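PDB 3HAZ: proline dehydrogenase from Bradyrhizobium japonicum USDA 110, which probably oxidizes L-proline to L-glutamate in two successive steps, pairing an FAD-dependent proline dehydrogenase with an NAD-dependent aldehyde dehydrogenase in one chain. Local coordinates for residues 173-176 against 177-181; 253-256 against 257-261; 140-143 against 144-148; 78-81 against 82-86. One frame throughout, in Å; residues are numbered along the deposited sequence.

Overall arrangement
All four are local contacts between residues three to five apart along one helix or at its end. Contacts 3 and 4 are mostly buried and belong to the helical region related to the DNA-binding domain of proline dehydrogenases; their nearest atoms are about 4 Å apart. Contacts 1 and 2 lie in the proline dehydrogenase barrel and are only partly buried. Contact 1 is a capped helix start, polar outside and apolar toward the barrel, contact 2 a salt-bridged turn, contact 3 a buried turn whose arginine pairs with acids elsewhere, and contact 4 a leucine-rich turn with an ion pair at its end. Contacts 1 and 4 touch where R181 NH2 comes 3.4 Å from R86 NH1, like charges.

Contact 1: residues 173-176 against 177-181; sequences ETIE and QALER
T174 and Q177 meet at the N-cap of helix 175-182, the short helix that follows strand 170-172 and precedes barrel strand 193-196. The capping bond itself is weak, with Q177 N 3.4 Å from T174 OG1. It relies on the threonine torsion (chi1 61°), which sets OG1 between the backbone N and the carbonyl carbon and turns it toward Q177 N. T174 OG1 also donates to E176 OE1, 3.1 Å away, while T174 O takes the more direct bond from A178 N.

The tight side of this turn is apolar. I175 reaches along the helix so that its CG1 lies 3.8 Å from L179 CD1, the two side chains crossing at a slant; A213 and M196 also pack on I175, and F194, S216 and T220 on L179. This face therefore looks into the barrel wall, between strand 193-196 and helix 204-223.

The other side is polar, looser and turned to solvent, with E173 and T174 exposed. The Q177 chain runs extended back past the start of the helix, and its amide oxygen OE1 receives E173 N at 3.0 Å. That bond is straight at the hydrogen (168°), yet the donor stands well above the amide carbonyl plane, off either lone pair. A water bridges the two side chains, donating to Q177 OE1 at 2.8 Å and, more weakly, to E173 OE2 at 3.3 Å.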
loop_
_atom_site.group_PDB
_atom_site.type_symbol
_atom_site.label_atom_id
_atom_site.label_comp_id
_atom_site.label_asym_id
_atom_site.label_seq_id
_atom_site.Cartn_x
_atom_site.Cartn_y
_atom_site.Cartn_z
ATOM N N GLU A 173 22.846 -56.843 9.698
ATOM C CA GLU A 173 24.144 -56.400 9.207
ATOM C C GLU A 173 24.392 -56.915 7.792
ATOM O O GLU A 173 25.064 -56.265 6.992
ATOM C CB GLU A 173 25.261 -56.857 10.141
ATOM C CG GLU A 173 25.272 -56.138 11.476
ATOM C CD GLU A 173 26.577 -56.331 12.229
ATOM O OE1 GLU A 173 27.583 -56.724 11.596
ATOM O OE2 GLU A 173 26.595 -56.085 13.454
ATOM N N THR A 174 23.839 -58.085 7.499
ATOM C CA THR A 174 23.919 -58.678 6.174
ATOM C C THR A 174 22.512 -59.104 5.779
ATOM O O THR A 174 21.618 -59.135 6.621
ATOM C CB THR A 174 24.811 -59.937 6.168
ATOM O OG1 THR A 174 24.253 -60.928 7.044
ATOM C CG2 THR A 174 26.245 -59.604 6.601
ATOM N N ILE A 175 22.314 -59.445 4.512
ATOM C CA ILE A 175 20.988 -59.853 4.058
ATOM C C ILE A 175 20.565 -61.133 4.790
ATOM O O ILE A 175 19.409 -61.268 5.201
ATOM C CB ILE A 175 20.907 -59.995 2.500
ATOM C CG1 ILE A 175 19.458 -60.156 2.026
ATOM C CG2 ILE A 175 21.722 -61.181 2.010
ATOM C CD1 ILE A 175 18.509 -59.061 2.503
ATOM N N GLU A 176 21.509 -62.054 4.992
ATOM C CA GLU A 176 21.212 -63.319 5.675
ATOM C C GLU A 176 20.605 -63.086 7.052
ATOM O O GLU A 176 19.687 -63.792 7.465
ATOM C CB GLU A 176 22.466 -64.199 5.821
ATOM C CG GLU A 176 23.038 -64.720 4.517
ATOM C CD GLU A 176 23.963 -63.716 3.848
ATOM O OE1 GLU A 176 24.240 -62.658 4.456
ATOM O OE2 GLU A 176 24.414 -63.982 2.711
ATOM N N GLN A 177 21.131 -62.097 7.766
ATOM C CA GLN A 177 20.672 -61.815 9.119
ATOM C C GLN A 177 19.259 -61.237 9.069
ATOM O O GLN A 177 18.391 -61.620 9.850
ATOM C CB GLN A 177 21.635 -60.842 9.798
ATOM C CG GLN A 177 21.176 -60.287 11.144
ATOM C CD GLN A 177 22.338 -59.677 11.930
ATOM O OE1 GLN A 177 22.403 -58.457 12.129
ATOM N NE2 GLN A 177 23.281 -60.529 12.351
ATOM N N ALA A 178 19.040 -60.317 8.133
ATOM C CA ALA A 178 17.722 -59.725 7.939
ATOM C C ALA A 178 16.691 -60.802 7.629
ATOM O O ALA A 178 15.630 -60.840 8.237
ATOM C CB ALA A 178 17.760 -58.695 6.815
ATOM N N LEU A 179 17.021 -61.671 6.678
ATOM C CA LEU A 179 16.123 -62.731 6.238
ATOM C C LEU A 179 15.803 -63.719 7.357
ATOM O O LEU A 179 14.659 -64.148 7.502
ATOM C CB LEU A 179 16.719 -63.467 5.031
ATOM C CG LEU A 179 16.733 -62.670 3.727
ATOM C CD1 LEU A 179 17.562 -63.393 2.676
ATOM C CD2 LEU A 179 15.293 -62.397 3.221
ATOM N N GLU A 180 16.811 -64.090 8.140
ATOM C CA GLU A 180 16.578 -64.980 9.275
ATOM C C GLU A 180 15.646 -64.307 10.284
ATOM O O GLU A 180 14.746 -64.942 10.845
ATOM C CB GLU A 180 17.902 -65.384 9.946
ATOM C CG GLU A 180 17.751 -66.489 10.986
ATOM C CD GLU A 180 17.233 -67.795 10.395
ATOM O OE1 GLU A 180 17.519 -68.084 9.208
ATOM O OE2 GLU A 180 16.531 -68.526 11.120
ATOM N N ARG A 181 15.854 -63.014 10.501
ATOM C CA ARG A 181 15.044 -62.280 11.462
ATOM C C ARG A 181 13.601 -62.142 10.991
ATOM O O ARG A 181 12.679 -62.070 11.803
ATOM C CB ARG A 181 15.633 -60.895 11.732
ATOM C CG ARG A 181 15.034 -60.216 12.954
ATOM C CD ARG A 181 15.371 -58.732 13.003
ATOM N NE ARG A 181 16.771 -58.472 12.675
ATOM C CZ ARG A 181 17.796 -58.737 13.480
ATOM N NH1 ARG A 181 19.034 -58.453 13.093
ATOM N NH2 ARG A 181 17.586 -59.285 14.669
HETATM O O HOH W 1 23.323 -56.407 13.797
#

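Contact 2: residues 253-256 against 257-261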
loop_
_atom_site.group_PDB
_atom_site.type_symbol
_atom_site.label_atom_id
_atom_site.label_comp_id
_atom_site.label_asym_id
_atom_site.label_seq_id
_atom_site.Cartn_x
_atom_site.Cartn_y
_atom_site.Cartn_z
ATOM N N ALA A 253 23.956 -48.475 -23.965
ATOM C CA ALA A 253 24.528 -49.610 -24.692
ATOM C C ALA A 253 25.021 -50.706 -23.750
ATOM O O ALA A 253 24.662 -51.870 -23.914
ATOM C CB ALA A 253 25.641 -49.163 -25.640
ATOM N N ARG A 254 25.833 -50.344 -22.762
ATOM C CA ARG A 254 26.351 -51.352 -21.840
ATOM C C ARG A 254 25.265 -51.881 -20.895
ATOM O O ARG A 254 25.298 -53.045 -20.507
ATOM C CB ARG A 254 27.549 -50.822 -21.051
ATOM C CG ARG A 254 27.197 -49.750 -20.034
ATOM C CD ARG A 254 28.395 -49.428 -19.159
ATOM N NE ARG A 254 28.667 -50.496 -18.203
ATOM C CZ ARG A 254 29.355 -50.331 -17.079
ATOM N NH1 ARG A 254 29.551 -51.357 -16.258
ATOM N NH2 ARG A 254 29.845 -49.135 -16.771
ATOM N N VAL A 255 24.306 -51.023 -20.537
ATOM C CA VAL A 255 23.188 -51.428 -19.683
ATOM C C VAL A 255 22.366 -52.566 -20.307
ATOM O O VAL A 255 22.056 -53.552 -19.644
ATOM C CB VAL A 255 22.264 -50.231 -19.329
ATOM C CG1 VAL A 255 20.968 -50.713 -18.651
ATOM C CG2 VAL A 255 22.995 -49.248 -18.427
ATOM N N MET A 256 22.032 -52.436 -21.586
ATOM C CA MET A 256 21.209 -53.435 -22.257
ATOM C C MET A 256 21.917 -54.779 -22.335
ATOM O O MET A 256 21.283 -55.834 -22.354
ATOM C CB MET A 256 20.829 -52.962 -23.659
ATOM C CG MET A 256 19.976 -51.706 -23.665
ATOM S SD MET A 256 18.464 -51.923 -22.715
ATOM C CE MET A 256 17.731 -53.295 -23.610
ATOM N N VAL A 257 23.241 -54.730 -22.365
ATOM C CA VAL A 257 24.050 -55.928 -22.522
ATOM C C VAL A 257 24.367 -56.587 -21.167
ATOM O O VAL A 257 24.492 -57.816 -21.069
ATOM C CB VAL A 257 25.340 -55.573 -23.307
ATOM C CG1 VAL A 257 26.483 -56.460 -22.918
ATOM C CG2 VAL A 257 25.079 -55.619 -24.813
ATOM N N GLU A 258 24.467 -55.771 -20.120
ATOM C CA GLU A 258 24.873 -56.265 -18.803
ATOM C C GLU A 258 23.708 -56.482 -17.837
ATOM O O GLU A 258 23.673 -57.476 -17.112
ATOM C CB GLU A 258 25.902 -55.320 -18.167
ATOM C CG GLU A 258 27.207 -55.234 -18.949
ATOM C CD GLU A 258 28.183 -54.217 -18.377
ATOM O OE1 GLU A 258 27.742 -53.131 -17.944
ATOM O OE2 GLU A 258 29.400 -54.501 -18.374
ATOM N N LEU A 259 22.762 -55.551 -17.824
ATOM C CA LEU A 259 21.690 -55.569 -16.831
ATOM C C LEU A 259 20.605 -56.620 -17.125
ATOM O O LEU A 259 20.161 -57.340 -16.231
ATOM C CB LEU A 259 21.083 -54.169 -16.689
ATOM C CG LEU A 259 19.856 -54.017 -15.783
ATOM C CD1 LEU A 259 20.048 -54.753 -14.469
ATOM C CD2 LEU A 259 19.541 -52.541 -15.549
ATOM N N VAL A 260 20.191 -56.711 -18.381
ATOM C CA VAL A 260 19.131 -57.640 -18.769
ATOM C C VAL A 260 19.353 -59.092 -18.314
ATOM O O VAL A 260 18.447 -59.703 -17.746
ATOM C CB VAL A 260 18.848 -57.578 -20.290
ATOM C CG1 VAL A 260 17.883 -58.684 -20.703
ATOM C CG2 VAL A 260 18.298 -56.207 -20.665
ATOM N N PRO A 261 20.546 -59.656 -18.561
ATOM C CA PRO A 261 20.719 -61.045 -18.122
ATOM C C PRO A 261 20.596 -61.166 -16.610
ATOM O O PRO A 261 20.125 -62.187 -16.112
ATOM C CB PRO A 261 22.150 -61.390 -18.568
ATOM C CG PRO A 261 22.486 -60.376 -19.628
ATOM C CD PRO A 261 21.738 -59.135 -19.255
#
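An i to i+4 salt bridge between R254 and E258 lies on the side of the first turns of helix 252-272 that faces H244 and the aldehyde dehydrogenase part; this helix is one of those flanking the proline dehydrogenase barrel. The arginine approaches side-on and uses two nitrogens on a single oxygen: NE lies 2.8 Å from E258 OE1, and NH1 lies 3.0 Å from the same E258 OE1. That oxygen sits near the guanidinium plane, whereas the carboxylate plane is turned 64° against it. To reach there the R254 chain leaves CB with CG between the backbone N and the carbonyl carbon (chi1 70°), then bends at chi3. E258 approaches by an extended chain, its CG 3.3 Å from R254 O. H244 NE2 also bonds E258 OE1, while R254 NH1 forms a second salt bridge with E820.

Around the helix the chemistry becomes apolar. V255 CG1 rests 3.9 Å from L259 CD2, the two side chains lying alongside and pointing the same way. M256, folded back at chi2 and chi3, brings its methyl CE to 4.2 Å from V260 CG2. Directly after V260, P261, whose nitrogen has no N-H to give the preceding turn, kinks the helix. V255, M256 and V260 face helix 287-298, while L259 packs against the short helix 240-243 that follows strand 235-238.

Contact 3: residues 140-143 against 144-148; sequences GTIG and RLVKR
R144 N donates to G140 O at 2.9 Å, and the arginine side chain then passes close over that same carbonyl: its CB and CG both lie 3.3 Å from G140 O. CG stands anti to the carbonyl carbon and beside the backbone N (chi1 -76°), after which the chain runs extended to NE, carrying the guanidinium well away from the turn. There it finds acids from the aldehyde dehydrogenase part of the chain, with NH1 in salt bridges to D926 and E929. D926 serves this turn twice, since its other oxygen accepts from G140 N. G140 has a positive phi (82°), a backbone shape at which a side chain would press on the preceding carbonyl oxygen.

The remaining carbonyls of the first turn are met in the same i to i+4 order, by L145 N on T141 O at 3.1 Å, V146 N on I142 O at 2.8 Å and K147 N on G143 O at 2.9 Å. This is the regular bonding of an alpha-helix, here helix 140-149 in the helical region related to the DNA-binding domain of proline dehydrogenases. T141 OG1 is bonded to E110 of helix 106-115, and the guanidinium of R148 is salt-bridged to E73 of helix 71-85. Within the turn the apolar share is small: I142 CG2 approaches V146 CG2 at 4.3 Å, while V146 also packs on F106 and V154. K147 packs against P481 of a second subunit; R148 makes backbone hydrogen bonds to the same subunit and packs on its P479.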
loop_
_atom_site.group_PDB
_atom_site.type_symbol
_atom_site.label_atom_id
_atom_site.label_comp_id
_atom_site.label_asym_id
_atom_site.label_seq_id
_atom_site.Cartn_x
_atom_site.Cartn_y
_atom_site.Cartn_z
ATOM N N GLY A 140 24.893 -30.634 18.026
ATOM C CA GLY A 140 24.543 -31.776 17.206
ATOM C C GLY A 140 23.038 -31.868 17.061
ATOM O O GLY A 140 22.299 -31.095 17.671
ATOM N N THR A 141 22.578 -32.807 16.246
ATOM C CA THR A 141 21.147 -32.973 16.026
ATOM C C THR A 141 20.456 -33.382 17.324
ATOM O O THR A 141 19.350 -32.933 17.624
ATOM C CB THR A 141 20.877 -34.037 14.964
ATOM O OG1 THR A 141 21.612 -33.710 13.779
ATOM C CG2 THR A 141 19.369 -34.120 14.650
ATOM N N ILE A 142 21.129 -34.236 18.090
ATOM C CA ILE A 142 20.602 -34.730 19.351
ATOM C C ILE A 142 20.675 -33.662 20.436
ATOM O O ILE A 142 19.731 -33.485 21.193
ATOM C CB ILE A 142 21.361 -35.994 19.809
ATOM C CG1 ILE A 142 21.233 -37.089 18.753
ATOM C CG2 ILE A 142 20.840 -36.484 21.158
ATOM C CD1 ILE A 142 22.073 -38.331 19.067
ATOM N N GLY A 143 21.795 -32.949 20.507
ATOM C CA GLY A 143 21.943 -31.895 21.493
ATOM C C GLY A 143 20.929 -30.789 21.268
ATOM O O GLY A 143 20.343 -30.263 22.215
ATOM N N ARG A 144 20.709 -30.431 20.007
ATOM C CA ARG A 144 19.729 -29.397 19.695
ATOM C C ARG A 144 18.329 -29.875 20.083
ATOM O O ARG A 144 17.517 -29.106 20.594
ATOM C CB ARG A 144 19.794 -28.998 18.220
ATOM C CG ARG A 144 20.989 -28.108 17.871
ATOM C CD ARG A 144 20.909 -27.605 16.427
ATOM N NE ARG A 144 22.004 -26.696 16.100
ATOM C CZ ARG A 144 22.041 -25.921 15.019
ATOM N NH1 ARG A 144 23.081 -25.129 14.807
ATOM N NH2 ARG A 144 21.042 -25.933 14.149
ATOM N N LEU A 145 18.066 -31.156 19.853
ATOM C CA LEU A 145 16.805 -31.770 20.244
ATOM C C LEU A 145 16.640 -31.734 21.763
ATOM O O LEU A 145 15.555 -31.461 22.278
ATOM C CB LEU A 145 16.761 -33.209 19.743
ATOM C CG LEU A 145 15.407 -33.825 19.411
ATOM C CD1 LEU A 145 14.547 -32.854 18.622
ATOM C CD2 LEU A 145 15.632 -35.109 18.630
ATOM N N VAL A 146 17.730 -31.995 22.476
ATOM C CA VAL A 146 17.708 -32.018 23.936
ATOM C C VAL A 146 17.425 -30.626 24.495
ATOM O O VAL A 146 16.633 -30.467 25.418
ATOM C CB VAL A 146 19.037 -32.565 24.519
ATOM C CG1 VAL A 146 19.177 -32.195 25.990
ATOM C CG2 VAL A 146 19.111 -34.077 24.337
ATOM N N LYS A 147 18.075 -29.621 23.924
ATOM C CA LYS A 147 17.850 -28.245 24.331
ATOM C C LYS A 147 16.380 -27.852 24.131
ATOM O O LYS A 147 15.799 -27.155 24.962
ATOM C CB LYS A 147 18.793 -27.307 23.565
ATOM C CG LYS A 147 18.630 -25.824 23.881
ATOM C CD LYS A 147 19.783 -25.013 23.287
ATOM C CE LYS A 147 19.600 -23.513 23.488
ATOM N NZ LYS A 147 18.691 -22.896 22.469
ATOM N N ARG A 148 15.773 -28.330 23.050
ATOM C CA ARG A 148 14.412 -27.934 22.711
ATOM C C ARG A 148 13.344 -28.694 23.498
ATOM O O ARG A 148 12.405 -28.091 24.010
ATOM C CB ARG A 148 14.156 -28.093 21.213
ATOM C CG ARG A 148 12.935 -27.328 20.744
ATOM C CD ARG A 148 12.755 -27.388 19.237
ATOM N NE ARG A 148 12.151 -28.645 18.804
ATOM C CZ ARG A 148 12.776 -29.559 18.071
ATOM N NH1 ARG A 148 12.147 -30.676 17.723
ATOM N NH2 ARG A 148 14.029 -29.349 17.685
#

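Contact 4: residues 78-81 against 82-86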
loop_
_atom_site.group_PDB
_atom_site.type_symbol
_atom_site.label_atom_id
_atom_site.label_comp_id
_atom_site.label_asym_id
_atom_site.label_seq_id
_atom_site.Cartn_x
_atom_site.Cartn_y
_atom_site.Cartn_z
ATOM N N MET A 78 15.865 -42.484 14.554
ATOM C CA MET A 78 15.654 -43.813 13.984
ATOM C C MET A 78 16.971 -44.563 13.792
ATOM O O MET A 78 17.038 -45.782 13.954
ATOM C CB MET A 78 14.896 -43.708 12.656
ATOM C CG MET A 78 13.437 -43.261 12.825
ATOM S SD MET A 78 12.586 -43.049 11.248
ATOM C CE MET A 78 12.004 -44.716 10.941
ATOM N N VAL A 79 18.016 -43.823 13.440
ATOM C CA VAL A 79 19.345 -44.400 13.309
ATOM C C VAL A 79 19.862 -44.829 14.675
ATOM O O VAL A 79 20.375 -45.933 14.835
ATOM C CB VAL A 79 20.331 -43.402 12.663
ATOM C CG1 VAL A 79 21.778 -43.885 12.825
ATOM C CG2 VAL A 79 19.990 -43.205 11.196
ATOM N N LEU A 80 19.733 -43.949 15.661
ATOM C CA LEU A 80 20.140 -44.286 17.015
ATOM C C LEU A 80 19.323 -45.487 17.513
ATOM O O LEU A 80 19.854 -46.387 18.161
ATOM C CB LEU A 80 19.947 -43.083 17.941
ATOM C CG LEU A 80 20.247 -43.320 19.421
ATOM C CD1 LEU A 80 21.674 -43.846 19.604
ATOM C CD2 LEU A 80 20.031 -42.050 20.229
ATOM N N ALA A 81 18.028 -45.493 17.199
ATOM C CA ALA A 81 17.146 -46.595 17.580
ATOM C C ALA A 81 17.652 -47.937 17.050
ATOM O O ALA A 81 17.722 -48.910 17.798
ATOM C CB ALA A 81 15.705 -46.334 17.121
ATOM N N GLU A 82 18.025 -47.994 15.772
ATOM C CA GLU A 82 18.500 -49.259 15.202
ATOM C C GLU A 82 19.791 -49.746 15.870
ATOM O O GLU A 82 19.915 -50.923 16.206
ATOM C CB GLU A 82 18.671 -49.167 13.680
ATOM C CG GLU A 82 19.168 -50.465 13.027
ATOM C CD GLU A 82 18.206 -51.633 13.214
ATOM O OE1 GLU A 82 17.076 -51.399 13.684
ATOM O OE2 GLU A 82 18.568 -52.785 12.888
ATOM N N ALA A 83 20.749 -48.844 16.058
ATOM C CA ALA A 83 21.970 -49.177 16.786
ATOM C C ALA A 83 21.629 -49.751 18.153
ATOM O O ALA A 83 22.171 -50.779 18.550
ATOM C CB ALA A 83 22.862 -47.942 16.938
ATOM N N LEU A 84 20.727 -49.088 18.875
ATOM C CA LEU A 84 20.328 -49.551 20.205
ATOM C C LEU A 84 19.612 -50.909 20.183
ATOM O O LEU A 84 19.767 -51.712 21.100
ATOM C CB LEU A 84 19.476 -48.496 20.918
ATOM C CG LEU A 84 20.280 -47.276 21.378
ATOM C CD1 LEU A 84 19.377 -46.099 21.719
ATOM C CD2 LEU A 84 21.167 -47.642 22.561
ATOM N N LEU A 85 18.839 -51.167 19.134
ATOM C CA LEU A 85 18.138 -52.439 19.014
ATOM C C LEU A 85 19.090 -53.594 18.740
ATOM O O LEU A 85 18.757 -54.755 18.983
ATOM C CB LEU A 85 17.089 -52.385 17.903
ATOM C CG LEU A 85 15.787 -51.632 18.165
ATOM C CD1 LEU A 85 14.978 -51.542 16.873
ATOM C CD2 LEU A 85 14.976 -52.306 19.270
ATOM N N ARG A 86 20.271 -53.289 18.222
ATOM C CA ARG A 86 21.177 -54.352 17.824
ATOM C C ARG A 86 22.209 -54.657 18.905
ATOM O O ARG A 86 23.085 -55.492 18.713
ATOM C CB ARG A 86 21.846 -54.014 16.490
ATOM C CG ARG A 86 20.862 -53.681 15.380
ATOM C CD ARG A 86 20.279 -54.922 14.708
ATOM N NE ARG A 86 19.352 -55.666 15.561
ATOM C CZ ARG A 86 18.027 -55.562 15.514
ATOM N NH1 ARG A 86 17.281 -56.293 16.328
ATOM N NH2 ARG A 86 17.440 -54.735 14.658
#
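L84 folds back over L80 along the buried side of helix 71-85. Its CB lies 3.5 Å from L80 O, just outside the backbone bond that L84 N makes to the same carbonyl. CG, set beside the backbone N by a chi1 of -72°, stays at 3.4 Å from L80 O and so keeps close to the helix surface. At the tip, the CD1 branch turns onto the leucine of the previous turn, 3.7 Å from L80 CG and 3.9 Å from L80 CD1. L80 carries its own CG anti to the backbone N, and the two side chains run obliquely to each other. L101, W123 and S113 also pack on L80.

Round the helix, A81 is a small residue under A161 and M162, and L85 lies with its CG 3.4 Å from A81 O. The charged side belongs to E82. Its chain bends at chi2, and OE2 is hydrogen-bonded to H449 NE2 and salt-bridged to R86 NH2, 2.9 Å from E82 OE2 and fairly straight (162°). OE2 lies in the guanidinium plane, but NH2 stands 32° out of the carboxylate plane; L85 CB lies over one face of the R86 guanidinium, toward its rim.

The i to i+4 leucine contact, with the ion pair at the C-terminal end, is ordinary packing of a buried alpha-helix, here against helices 106-115 and 151-168 of its own region and helix 452-463 of the barrel domain.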